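Local coordinates for GTPase activator-like protein (Chaetomium thermophilum, PDB 5HIU) that probably acts, as the full-length TSC2-like protein, as a GTPase activator and is represented here by its helical N-terminal part, at residues A[156-161]-A[219-224]; A[229-234]-A[263-268]; A[59-64]-A[82-87]; A[108-111]-A[117-120]. All blocks are in the same frame, centred on the assembly; numbering follows the deposited sequence.

Along the chain the contacts follow in the order 3, 4, 1 and 2, none nested in another, and all belong to an all-helical, elongated alpha-solenoid. Contact 3 joins helices 59-65 and 75-89, and contact 4, with its centre 14 Å away, folds the loop after helix 96-107 onto helix 115-126; the two touch through Trp82, Ile86, Tyr117 and Gln118. Contacts 1 and 2, with centres 18 Å apart, lie further along and meet where Glu224 packs against Leu265. The centres of contacts 2 and 3 are 38 Å apart. The series thus samples local packing between nearby helices and their connecting loops, the kind of short-range contact from which an extended solenoid is built.

Contact 1: A[156-161]-A[219-224]; sequences DARKLA and MLTSVE
The torsions of Arg158 and Val223 set the main contact between the helix and the loop. In Arg158, CG stands opposite the carbonyl carbon (chi1 -63°) and the chain then runs out extended to NE, which carries the guanidinium from its helix across to the loop; in Val223, a chi1 of -167° directs CG1 away from the backbone nitrogen and leaves CG2 as the branch that meets the arginine. The closest meeting is over a face: Val223 CG2 sits 3.3 Å from Arg158 CZ, above the middle of the guanidinium plane, and the two side chains cross nearly at a right angle. The methyl packs on the flat of the group, while NE and NH1 turn to carboxylates. Thr221 OG1 approaches Arg158 NH1 obliquely, at 3.4 Å, and Ser222 OG lies 3.7 Å from the methylene Arg158 CD. Within the loop, Val223 N gives a weak hydrogen bond to Thr221 OG1 (3.5 Å). The charged end is held by salt bridges from NH1 to Asp226 and from NE to Asp181, and Asp226 also shares a hydrogen bond with Thr221 OG1, so that one carboxylate links arginine and threonine. This is a surface contact of helix 139-163 with the loop between helices 204-219 and 224-240; helix 179-198 supplies Asp181 and Leu184 beside Arg158, and Tyr151 of helix 139-163 packs against both Arg158 and Thr221.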
loop_
_atom_site.group_PDB
_atom_site.type_symbol
_atom_site.label_atom_id
_atom_site.label_comp_id
_atom_site.label_asym_id
_atom_site.label_seq_id
_atom_site.Cartn_x
_atom_site.Cartn_y
_atom_site.Cartn_z
ATOM N N ASP A 156 -6.602 -0.272 18.604
ATOM C CA ASP A 156 -7.203 -0.324 19.916
ATOM C C ASP A 156 -7.667 1.079 20.310
ATOM O O ASP A 156 -8.851 1.271 20.602
ATOM C CB ASP A 156 -6.228 -0.937 20.927
ATOM C CG ASP A 156 -5.917 -2.418 20.633
ATOM O OD1 ASP A 156 -6.486 -3.000 19.680
ATOM O OD2 ASP A 156 -5.089 -3.005 21.357
ATOM N N ALA A 157 -6.771 2.065 20.262
ATOM C CA ALA A 157 -7.135 3.464 20.547
ATOM C C ALA A 157 -8.401 3.880 19.818
ATOM O O ALA A 157 -9.293 4.497 20.402
ATOM C CB ALA A 157 -6.006 4.401 20.159
ATOM N N ARG A 158 -8.465 3.520 18.540
ATOM C CA ARG A 158 -9.599 3.829 17.680
ATOM C C ARG A 158 -10.873 3.050 18.054
ATOM O O ARG A 158 -11.979 3.531 17.814
ATOM C CB ARG A 158 -9.239 3.511 16.232
ATOM C CG ARG A 158 -8.098 4.321 15.633
ATOM C CD ARG A 158 -7.409 3.553 14.499
ATOM N NE ARG A 158 -6.311 4.320 13.912
ATOM C CZ ARG A 158 -5.572 3.952 12.861
ATOM N NH1 ARG A 158 -5.785 2.806 12.228
ATOM N NH2 ARG A 158 -4.600 4.750 12.436
ATOM N N LYS A 159 -10.716 1.840 18.595
ATOM C CA LYS A 159 -11.856 1.052 19.089
ATOM C C LYS A 159 -12.447 1.718 20.309
ATOM O O LYS A 159 -13.658 1.911 20.410
ATOM C CB LYS A 159 -11.441 -0.379 19.464
ATOM C CG LYS A 159 -11.323 -1.314 18.275
ATOM C CD LYS A 159 -10.752 -2.676 18.648
ATOM C CE LYS A 159 -10.571 -3.537 17.402
ATOM N NZ LYS A 159 -10.029 -4.894 17.695
ATOM N N LEU A 160 -11.567 2.074 21.230
ATOM C CA LEU A 160 -11.970 2.673 22.484
ATOM C C LEU A 160 -12.376 4.118 22.270
ATOM O O LEU A 160 -13.017 4.703 23.136
ATOM C CB LEU A 160 -10.836 2.585 23.507
ATOM C CG LEU A 160 -10.317 1.158 23.723
ATOM C CD1 LEU A 160 -9.023 1.145 24.529
ATOM C CD2 LEU A 160 -11.402 0.285 24.350
ATOM N N ALA A 161 -11.995 4.701 21.136
ATOM C CA ALA A 161 -12.535 5.997 20.752
ATOM C C ALA A 161 -13.990 5.843 20.307
ATOM O O ALA A 161 -14.866 6.534 20.815
ATOM C CB ALA A 161 -11.706 6.625 19.652
ATOM N N MET A 219 -6.353 -4.305 4.461
ATOM C CA MET A 219 -7.680 -4.881 4.443
ATOM C C MET A 219 -8.440 -4.686 5.728
ATOM O O MET A 219 -9.581 -5.108 5.823
ATOM C CB MET A 219 -7.598 -6.362 4.079
ATOM C CG MET A 219 -7.043 -6.589 2.681
ATOM S SD MET A 219 -7.839 -5.556 1.419
ATOM C CE MET A 219 -9.463 -6.313 1.491
ATOM N N LEU A 220 -7.846 -4.075 6.739
ATOM C CA LEU A 220 -8.617 -3.810 7.945
ATOM C C LEU A 220 -8.037 -2.628 8.610
ATOM O O LEU A 220 -7.125 -2.745 9.385
ATOM C CB LEU A 220 -8.666 -5.027 8.879
ATOM C CG LEU A 220 -7.385 -5.742 9.319
ATOM C CD1 LEU A 220 -6.864 -5.230 10.651
ATOM C CD2 LEU A 220 -7.649 -7.228 9.454
ATOM N N THR A 221 -8.511 -1.457 8.244
ATOM C CA THR A 221 -8.088 -0.251 8.921
ATOM C C THR A 221 -9.165 0.768 8.710
ATOM O O THR A 221 -9.703 0.906 7.612
ATOM C CB THR A 221 -6.732 0.266 8.414
ATOM O OG1 THR A 221 -6.377 1.463 9.109
ATOM C CG2 THR A 221 -6.771 0.555 6.931
ATOM N N SER A 222 -9.490 1.477 9.778
ATOM C CA SER A 222 -10.599 2.407 9.757
ATOM C C SER A 222 -10.152 3.737 9.171
ATOM O O SER A 222 -10.990 4.590 8.895
ATOM C CB SER A 222 -11.177 2.561 11.172
ATOM O OG SER A 222 -10.174 2.627 12.176
ATOM N N VAL A 223 -8.837 3.893 8.953
ATOM C CA VAL A 223 -8.241 5.184 8.592
ATOM C C VAL A 223 -7.539 5.168 7.228
ATOM O O VAL A 223 -6.525 4.509 7.017
ATOM C CB VAL A 223 -7.249 5.668 9.668
ATOM C CG1 VAL A 223 -6.906 7.134 9.436
ATOM C CG2 VAL A 223 -7.836 5.476 11.061
ATOM N N GLU A 224 -8.107 5.934 6.317
ATOM C CA GLU A 224 -7.647 6.068 4.959
ATOM C C GLU A 224 -6.154 6.393 4.868
ATOM O O GLU A 224 -5.454 5.907 3.970
ATOM C CB GLU A 224 -8.496 7.155 4.300
ATOM C CG GLU A 224 -8.043 7.626 2.943
ATOM C CD GLU A 224 -9.173 8.233 2.136
ATOM O OE1 GLU A 224 -10.345 8.116 2.550
ATOM O OE2 GLU A 224 -8.897 8.824 1.074
#

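Contact 2: A[229-234]-A[263-268]; sequences ACIHVI and PSLQKE
Ile231 and His232 of helix 224-240 face Leu265 and Glu268 at the start of helix 266-277, two helices of the alpha-solenoid that are separated in the chain by helix 245-261. On the inner side Ile231 and Leu265 are buried. Ile231 reaches out with two branches: the closer approach is that of CG2, on the far side of CB from the residue's own amide nitrogen, which comes within 3.7 Å of a backbone oxygen, Glu268 O, on the first turn of the helix, whose N-cap position is held by Leu265. CD1 stands somewhat further off, 4.4 Å from Leu265 CD1. Leu265 also packs on Leu227 and Arg228, and Thr272 of helix 266-277 touches Ile231, so neighbours from both helices line this side. The outer side is looser and partly exposed. There the imidazole of His232 and the carboxylate of Glu268 are turned 48° apart, and their ionisable ends stand apart, with His232 NE2 4.7 Å from Glu268 OE2. Each has a partner outside the contact: His232 ND1 is hydrogen-bonded to Glu235, and Glu268 OE2 makes a long, weak ion pair with Arg228. A bend at chi2 (96°) turns the glutamate's carboxylate, and what touches the ring is a methylene, Glu268 CG, 3.7 Å from His232 CE1.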
loop_
_atom_site.group_PDB
_atom_site.type_symbol
_atom_site.label_atom_id
_atom_site.label_comp_id
_atom_site.label_asym_id
_atom_site.label_seq_id
_atom_site.Cartn_x
_atom_site.Cartn_y
_atom_site.Cartn_z
ATOM N N ALA A 229 -0.703 5.366 3.221
ATOM C CA ALA A 229 0.648 5.116 3.694
ATOM C C ALA A 229 1.149 3.762 3.209
ATOM O O ALA A 229 2.258 3.684 2.713
ATOM C CB ALA A 229 0.718 5.209 5.222
ATOM N N CYS A 230 0.330 2.715 3.341
ATOM C CA CYS A 230 0.693 1.388 2.871
ATOM C C CYS A 230 0.914 1.317 1.379
ATOM O O CYS A 230 1.749 0.546 0.916
ATOM C CB CYS A 230 -0.382 0.375 3.235
ATOM S SG CYS A 230 -0.507 0.167 5.004
ATOM N N ILE A 231 0.164 2.102 0.611
ATOM C CA ILE A 231 0.379 2.149 -0.823
ATOM C C ILE A 231 1.749 2.722 -1.106
ATOM O O ILE A 231 2.480 2.232 -1.970
ATOM C CB ILE A 231 -0.682 3.002 -1.528
ATOM C CG1 ILE A 231 -2.005 2.256 -1.540
ATOM C CG2 ILE A 231 -0.289 3.316 -2.968
ATOM C CD1 ILE A 231 -3.186 3.183 -1.762
ATOM N N HIS A 232 2.090 3.784 -0.400
ATOM C CA HIS A 232 3.398 4.402 -0.584
ATOM C C HIS A 232 4.510 3.459 -0.165
ATOM O O HIS A 232 5.539 3.423 -0.825
ATOM C CB HIS A 232 3.456 5.776 0.087
ATOM C CG HIS A 232 2.459 6.729 -0.494
ATOM N ND1 HIS A 232 2.273 6.861 -1.857
ATOM C CD2 HIS A 232 1.542 7.537 0.088
ATOM C CE1 HIS A 232 1.306 7.731 -2.087
ATOM N NE2 HIS A 232 0.843 8.155 -0.924
ATOM N N VAL A 233 4.271 2.619 0.846
ATOM C CA VAL A 233 5.285 1.648 1.217
ATOM C C VAL A 233 5.502 0.683 0.067
ATOM O O VAL A 233 6.627 0.362 -0.277
ATOM C CB VAL A 233 4.954 0.928 2.525
ATOM C CG1 VAL A 233 5.731 -0.374 2.652
ATOM C CG2 VAL A 233 5.264 1.838 3.693
ATOM N N ILE A 234 4.424 0.258 -0.551
ATOM C CA ILE A 234 4.494 -0.691 -1.643
ATOM C C ILE A 234 5.086 -0.048 -2.869
ATOM O O ILE A 234 5.900 -0.648 -3.540
ATOM C CB ILE A 234 3.112 -1.306 -1.936
ATOM C CG1 ILE A 234 2.767 -2.287 -0.823
ATOM C CG2 ILE A 234 3.105 -2.048 -3.276
ATOM C CD1 ILE A 234 1.284 -2.561 -0.734
ATOM N N PRO A 263 -12.413 5.221 -3.657
ATOM C CA PRO A 263 -12.245 6.168 -4.754
ATOM C C PRO A 263 -11.247 7.287 -4.484
ATOM O O PRO A 263 -10.522 7.666 -5.391
ATOM C CB PRO A 263 -13.670 6.735 -4.954
ATOM C CG PRO A 263 -14.400 6.436 -3.690
ATOM C CD PRO A 263 -13.815 5.142 -3.213
ATOM N N SER A 264 -11.200 7.800 -3.255
ATOM C CA SER A 264 -10.284 8.897 -2.904
ATOM C C SER A 264 -8.793 8.542 -3.009
ATOM O O SER A 264 -7.954 9.431 -2.978
ATOM C CB SER A 264 -10.552 9.363 -1.475
ATOM O OG SER A 264 -10.034 8.426 -0.543
ATOM N N LEU A 265 -8.468 7.252 -3.081
ATOM C CA LEU A 265 -7.095 6.792 -3.274
ATOM C C LEU A 265 -6.884 6.105 -4.623
ATOM O O LEU A 265 -5.879 5.423 -4.821
ATOM C CB LEU A 265 -6.716 5.825 -2.158
ATOM C CG LEU A 265 -6.612 6.479 -0.781
ATOM C CD1 LEU A 265 -6.364 5.425 0.282
ATOM C CD2 LEU A 265 -5.517 7.525 -0.756
ATOM N N GLN A 266 -7.801 6.303 -5.565
ATOM C CA GLN A 266 -7.722 5.599 -6.837
ATOM C C GLN A 266 -6.469 5.984 -7.593
ATOM O O GLN A 266 -5.783 5.121 -8.141
ATOM C CB GLN A 266 -8.960 5.848 -7.705
ATOM C CG GLN A 266 -9.120 4.843 -8.834
ATOM C CD GLN A 266 -10.372 5.070 -9.684
ATOM O OE1 GLN A 266 -10.358 5.872 -10.624
ATOM N NE2 GLN A 266 -11.451 4.346 -9.376
ATOM N N LYS A 267 -6.168 7.270 -7.631
ATOM C CA LYS A 267 -4.999 7.744 -8.375
ATOM C C LYS A 267 -3.691 7.187 -7.761
ATOM O O LYS A 267 -2.845 6.614 -8.479
ATOM C CB LYS A 267 -5.009 9.279 -8.485
ATOM C CG LYS A 267 -5.041 10.017 -7.152
ATOM C CD LYS A 267 -5.159 11.524 -7.304
ATOM C CE LYS A 267 -4.883 12.225 -5.978
ATOM N NZ LYS A 267 -5.285 13.659 -6.020
ATOM N N GLU A 268 -3.574 7.277 -6.433
ATOM C CA GLU A 268 -2.441 6.694 -5.715
ATOM C C GLU A 268 -2.237 5.205 -6.007
ATOM O O GLU A 268 -1.125 4.789 -6.289
ATOM C CB GLU A 268 -2.551 6.915 -4.201
ATOM C CG GLU A 268 -2.018 8.262 -3.719
ATOM C CD GLU A 268 -3.103 9.297 -3.564
ATOM O OE1 GLU A 268 -4.161 9.159 -4.215
ATOM O OE2 GLU A 268 -2.902 10.244 -2.777
#

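Contact 3: A[59-64]-A[82-87]; sequences HAIWHA and WELLIE
Trp62, whose indole receives Leu85 on one face, is held at its polar end by a weak hydrogen bond from NE1 to Thr105 OG1. A branch methyl, Leu85 CD2, makes the main approach. It stands 3.5 Å from the centroid of the Trp62 six-membered ring, 20° off the ring normal, a CH-pi contact whose nearest atom pair is Leu85 CD2 with Trp62 CE3 at 3.3 Å. Leu85 CB also presses on the outer end of the ring, 3.5 Å from Trp62 CZ3, so that the leucine covers the benzo part. The indole reaches the leucine because CG of Trp62 lies trans to the main-chain nitrogen (chi1 -179°). Here helices 59-65 and 75-89, close to the N-terminal end of the alpha-solenoid, pack with all four touching side chains buried. Ile61 forms the second part of the interface: its CG2 meets Leu84 CD1 at 3.8 Å, the two chains crossing at about a right angle. Helices 22-33 and 36-52 extend the apolar layer, Val28 packing on Ile61 and Leu46 on Leu84. The indole also meets the ring of Tyr102, at about 40° between their planes.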
loop_
_atom_site.group_PDB
_atom_site.type_symbol
_atom_site.label_atom_id
_atom_site.label_comp_id
_atom_site.label_asym_id
_atom_site.label_seq_id
_atom_site.Cartn_x
_atom_site.Cartn_y
_atom_site.Cartn_z
ATOM N N HIS A 59 29.684 9.229 23.741
ATOM C CA HIS A 59 29.786 7.810 24.058
ATOM C C HIS A 59 29.672 7.454 25.544
ATOM O O HIS A 59 28.948 6.525 25.899
ATOM C CB HIS A 59 31.088 7.235 23.521
ATOM C CG HIS A 59 31.114 5.741 23.502
ATOM N ND1 HIS A 59 30.053 4.988 23.048
ATOM C CD2 HIS A 59 32.078 4.860 23.858
ATOM C CE1 HIS A 59 30.362 3.706 23.121
ATOM N NE2 HIS A 59 31.586 3.601 23.606
ATOM N N ALA A 60 30.403 8.160 26.401
ATOM C CA ALA A 60 30.385 7.858 27.837
ATOM C C ALA A 60 29.086 8.360 28.480
ATOM O O ALA A 60 28.561 7.763 29.424
ATOM C CB ALA A 60 31.597 8.465 28.513
ATOM N N ILE A 61 28.570 9.456 27.934
ATOM C CA ILE A 61 27.245 9.943 28.279
ATOM C C ILE A 61 26.194 8.864 27.967
ATOM O O ILE A 61 25.266 8.649 28.738
ATOM C CB ILE A 61 26.933 11.263 27.537
ATOM C CG1 ILE A 61 27.849 12.395 28.019
ATOM C CG2 ILE A 61 25.487 11.674 27.746
ATOM C CD1 ILE A 61 27.912 13.594 27.094
ATOM N N TRP A 62 26.331 8.186 26.831
ATOM C CA TRP A 62 25.378 7.160 26.468
ATOM C C TRP A 62 25.360 6.107 27.553
ATOM O O TRP A 62 24.301 5.747 28.055
ATOM C CB TRP A 62 25.735 6.517 25.131
ATOM C CG TRP A 62 24.750 5.475 24.720
ATOM C CD1 TRP A 62 24.774 4.144 25.042
ATOM C CD2 TRP A 62 23.578 5.673 23.921
ATOM N NE1 TRP A 62 23.688 3.503 24.485
ATOM C CE2 TRP A 62 22.931 4.422 23.804
ATOM C CE3 TRP A 62 23.014 6.787 23.288
ATOM C CZ2 TRP A 62 21.755 4.256 23.077
ATOM C CZ3 TRP A 62 21.833 6.619 22.567
ATOM C CH2 TRP A 62 21.227 5.354 22.459
ATOM N N HIS A 63 26.544 5.637 27.930
ATOM C CA HIS A 63 26.643 4.528 28.857
ATOM C C HIS A 63 26.171 4.927 30.233
ATOM O O HIS A 63 25.496 4.158 30.934
ATOM C CB HIS A 63 28.074 4.051 28.966
ATOM C CG HIS A 63 28.669 3.633 27.672
ATOM N ND1 HIS A 63 27.917 3.149 26.624
ATOM C CD2 HIS A 63 29.955 3.606 27.262
ATOM C CE1 HIS A 63 28.716 2.860 25.613
ATOM N NE2 HIS A 63 29.958 3.123 25.978
ATOM N N ALA A 64 26.536 6.137 30.630
ATOM C CA ALA A 64 26.070 6.649 31.900
ATOM C C ALA A 64 24.545 6.483 32.038
ATOM O O ALA A 64 24.068 6.080 33.089
ATOM C CB ALA A 64 26.472 8.109 32.049
ATOM N N TRP A 82 15.609 9.154 27.591
ATOM C CA TRP A 82 15.319 9.017 26.163
ATOM C C TRP A 82 15.666 10.270 25.412
ATOM O O TRP A 82 16.193 10.233 24.314
ATOM C CB TRP A 82 13.845 8.764 25.926
ATOM C CG TRP A 82 13.433 7.387 26.030
ATOM C CD1 TRP A 82 12.555 6.876 26.920
ATOM C CD2 TRP A 82 13.830 6.323 25.197
ATOM N NE1 TRP A 82 12.378 5.542 26.703
ATOM C CE2 TRP A 82 13.160 5.171 25.646
ATOM C CE3 TRP A 82 14.706 6.213 24.122
ATOM C CZ2 TRP A 82 13.329 3.927 25.051
ATOM C CZ3 TRP A 82 14.878 4.975 23.532
ATOM C CH2 TRP A 82 14.191 3.849 24.001
ATOM N N GLU A 83 15.340 11.391 26.011
ATOM C CA GLU A 83 15.598 12.671 25.387
ATOM C C GLU A 83 17.073 12.963 25.277
ATOM O O GLU A 83 17.515 13.638 24.343
ATOM C CB GLU A 83 14.892 13.755 26.157
ATOM C CG GLU A 83 13.401 13.530 26.117
ATOM C CD GLU A 83 12.638 14.582 26.845
ATOM O OE1 GLU A 83 13.012 14.899 28.007
ATOM O OE2 GLU A 83 11.655 15.051 26.228
ATOM N N LEU A 84 17.834 12.441 26.230
ATOM C CA LEU A 84 19.258 12.626 26.234
ATOM C C LEU A 84 19.864 11.704 25.193
ATOM O O LEU A 84 20.818 12.088 24.513
ATOM C CB LEU A 84 19.818 12.340 27.621
ATOM C CG LEU A 84 21.324 12.113 27.742
ATOM C CD1 LEU A 84 22.076 13.413 27.504
ATOM C CD2 LEU A 84 21.639 11.540 29.112
ATOM N N LEU A 85 19.317 10.489 25.084
ATOM C CA LEU A 85 19.830 9.490 24.138
ATOM C C LEU A 85 19.539 9.922 22.696
ATOM O O LEU A 85 20.361 9.759 21.795
ATOM C CB LEU A 85 19.233 8.107 24.427
ATOM C CG LEU A 85 19.618 7.407 25.741
ATOM C CD1 LEU A 85 18.964 6.031 25.820
ATOM C CD2 LEU A 85 21.125 7.251 25.922
ATOM N N ILE A 86 18.367 10.492 22.506
ATOM C CA ILE A 86 17.942 11.003 21.220
ATOM C C ILE A 86 18.905 12.067 20.724
ATOM O O ILE A 86 19.293 12.068 19.548
ATOM C CB ILE A 86 16.510 11.559 21.334
ATOM C CG1 ILE A 86 15.532 10.405 21.228
ATOM C CG2 ILE A 86 16.211 12.580 20.256
ATOM C CD1 ILE A 86 14.205 10.695 21.846
ATOM N N GLU A 87 19.302 12.966 21.614
ATOM C CA GLU A 87 20.277 13.981 21.232
ATOM C C GLU A 87 21.623 13.352 20.955
ATOM O O GLU A 87 22.321 13.808 20.067
ATOM C CB GLU A 87 20.403 15.092 22.284
ATOM C CG GLU A 87 19.201 16.018 22.346
ATOM C CD GLU A 87 18.824 16.581 20.985
ATOM O OE1 GLU A 87 19.567 17.447 20.483
ATOM O OE2 GLU A 87 17.789 16.155 20.411
#

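Contact 4: A[108-111]-A[117-120]; sequences GPAH and YQLV
The Gln118 amide is the flat group that Ala110 meets: Ala110 CB lies over one face, 3.7 Å from Gln118 NE2 and 3.8 Å from Gln118 CD. Gly108 O, 3.6 Å from Gln118 NE2, lies out beyond the nitrogen, lifted from the amide plane to the side of the alanine methyl. The firm polar partner of NE2 is Leu106 O, at the end of helix 96-107, to which it is hydrogen-bonded; this bond probably holds the amide's rotation. An extended chain puts the group there: with chi1 at -57° CG leaves on the side of the backbone nitrogen, chi2 is close to trans, and chi3 of -93° turns the amide flat toward Ala110. Gln118 is buried, and its amide spans the start of the loop by gripping the last turn of the preceding helix while packing against the alanine two residues beyond Gly108, the first residue after that helix. Nearby, the ring of Tyr117 lies almost parallel to the indole of Trp82, which also touches Ala110 and Gln118. The contact thus folds the loop between helices 96-107 and 115-126 back onto the latter, with helix 75-89 alongside and helix 179-198 packing against Leu119 and Val120.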
loop_
_atom_site.group_PDB
_atom_site.type_symbol
_atom_site.label_atom_id
_atom_site.label_comp_id
_atom_site.label_asym_id
_atom_site.label_seq_id
_atom_site.Cartn_x
_atom_site.Cartn_y
_atom_site.Cartn_z
ATOM N N GLY A 108 15.451 -2.462 21.951
ATOM C CA GLY A 108 15.067 -3.590 22.796
ATOM C C GLY A 108 13.951 -3.302 23.790
ATOM O O GLY A 108 13.231 -2.315 23.642
ATOM N N PRO A 109 13.776 -4.197 24.787
ATOM C CA PRO A 109 12.764 -4.081 25.832
ATOM C C PRO A 109 12.590 -2.656 26.327
ATOM O O PRO A 109 13.528 -2.066 26.856
ATOM C CB PRO A 109 13.325 -4.965 26.952
ATOM C CG PRO A 109 14.098 -6.027 26.236
ATOM C CD PRO A 109 14.458 -5.508 24.861
ATOM N N ALA A 110 11.397 -2.108 26.137
ATOM C CA ALA A 110 11.116 -0.731 26.530
ATOM C C ALA A 110 9.644 -0.578 26.826
ATOM O O ALA A 110 8.813 -1.330 26.325
ATOM C CB ALA A 110 11.530 0.244 25.441
ATOM N N HIS A 111 9.327 0.413 27.643
ATOM C CA HIS A 111 7.971 0.593 28.112
ATOM C C HIS A 111 7.064 0.934 26.941
ATOM O O HIS A 111 7.432 1.726 26.076
ATOM C CB HIS A 111 7.935 1.716 29.137
ATOM C CG HIS A 111 6.832 1.584 30.132
ATOM N ND1 HIS A 111 7.071 1.321 31.463
ATOM C CD2 HIS A 111 5.490 1.680 29.994
ATOM C CE1 HIS A 111 5.917 1.268 32.103
ATOM N NE2 HIS A 111 4.943 1.484 31.236
ATOM N N TYR A 117 9.450 7.750 21.656
ATOM C CA TYR A 117 10.870 7.988 21.815
ATOM C C TYR A 117 11.754 7.009 21.025
ATOM O O TYR A 117 12.750 7.419 20.404
ATOM C CB TYR A 117 11.217 7.928 23.299
ATOM C CG TYR A 117 10.729 9.124 24.099
ATOM C CD1 TYR A 117 11.260 10.388 23.876
ATOM C CD2 TYR A 117 9.768 8.987 25.093
ATOM C CE1 TYR A 117 10.837 11.479 24.594
ATOM C CE2 TYR A 117 9.343 10.090 25.836
ATOM C CZ TYR A 117 9.890 11.330 25.579
ATOM O OH TYR A 117 9.495 12.441 26.291
ATOM N N GLN A 118 11.400 5.725 21.040
ATOM C CA GLN A 118 12.155 4.724 20.287
ATOM C C GLN A 118 12.169 5.029 18.791
ATOM O O GLN A 118 13.223 5.020 18.162
ATOM C CB GLN A 118 11.540 3.353 20.446
ATOM C CG GLN A 118 11.405 2.879 21.854
ATOM C CD GLN A 118 11.258 1.400 21.878
ATOM O OE1 GLN A 118 10.150 0.893 21.879
ATOM N NE2 GLN A 118 12.370 0.698 21.831
ATOM N N LEU A 119 10.965 5.231 18.254
ATOM C CA LEU A 119 10.692 5.700 16.898
ATOM C C LEU A 119 11.602 6.838 16.538
ATOM O O LEU A 119 12.340 6.760 15.565
ATOM C CB LEU A 119 9.286 6.292 16.872
ATOM C CG LEU A 119 8.163 6.007 15.880
ATOM C CD1 LEU A 119 8.556 6.283 14.440
ATOM C CD2 LEU A 119 7.651 4.591 15.991
ATOM N N VAL A 120 11.553 7.902 17.337
ATOM C CA VAL A 120 12.342 9.097 17.054
ATOM C C VAL A 120 13.848 8.769 17.158
ATOM O O VAL A 120 14.649 9.175 16.313
ATOM C CB VAL A 120 11.961 10.259 17.994
ATOM C CG1 VAL A 120 12.958 11.394 17.889
ATOM C CG2 VAL A 120 10.553 10.766 17.698
#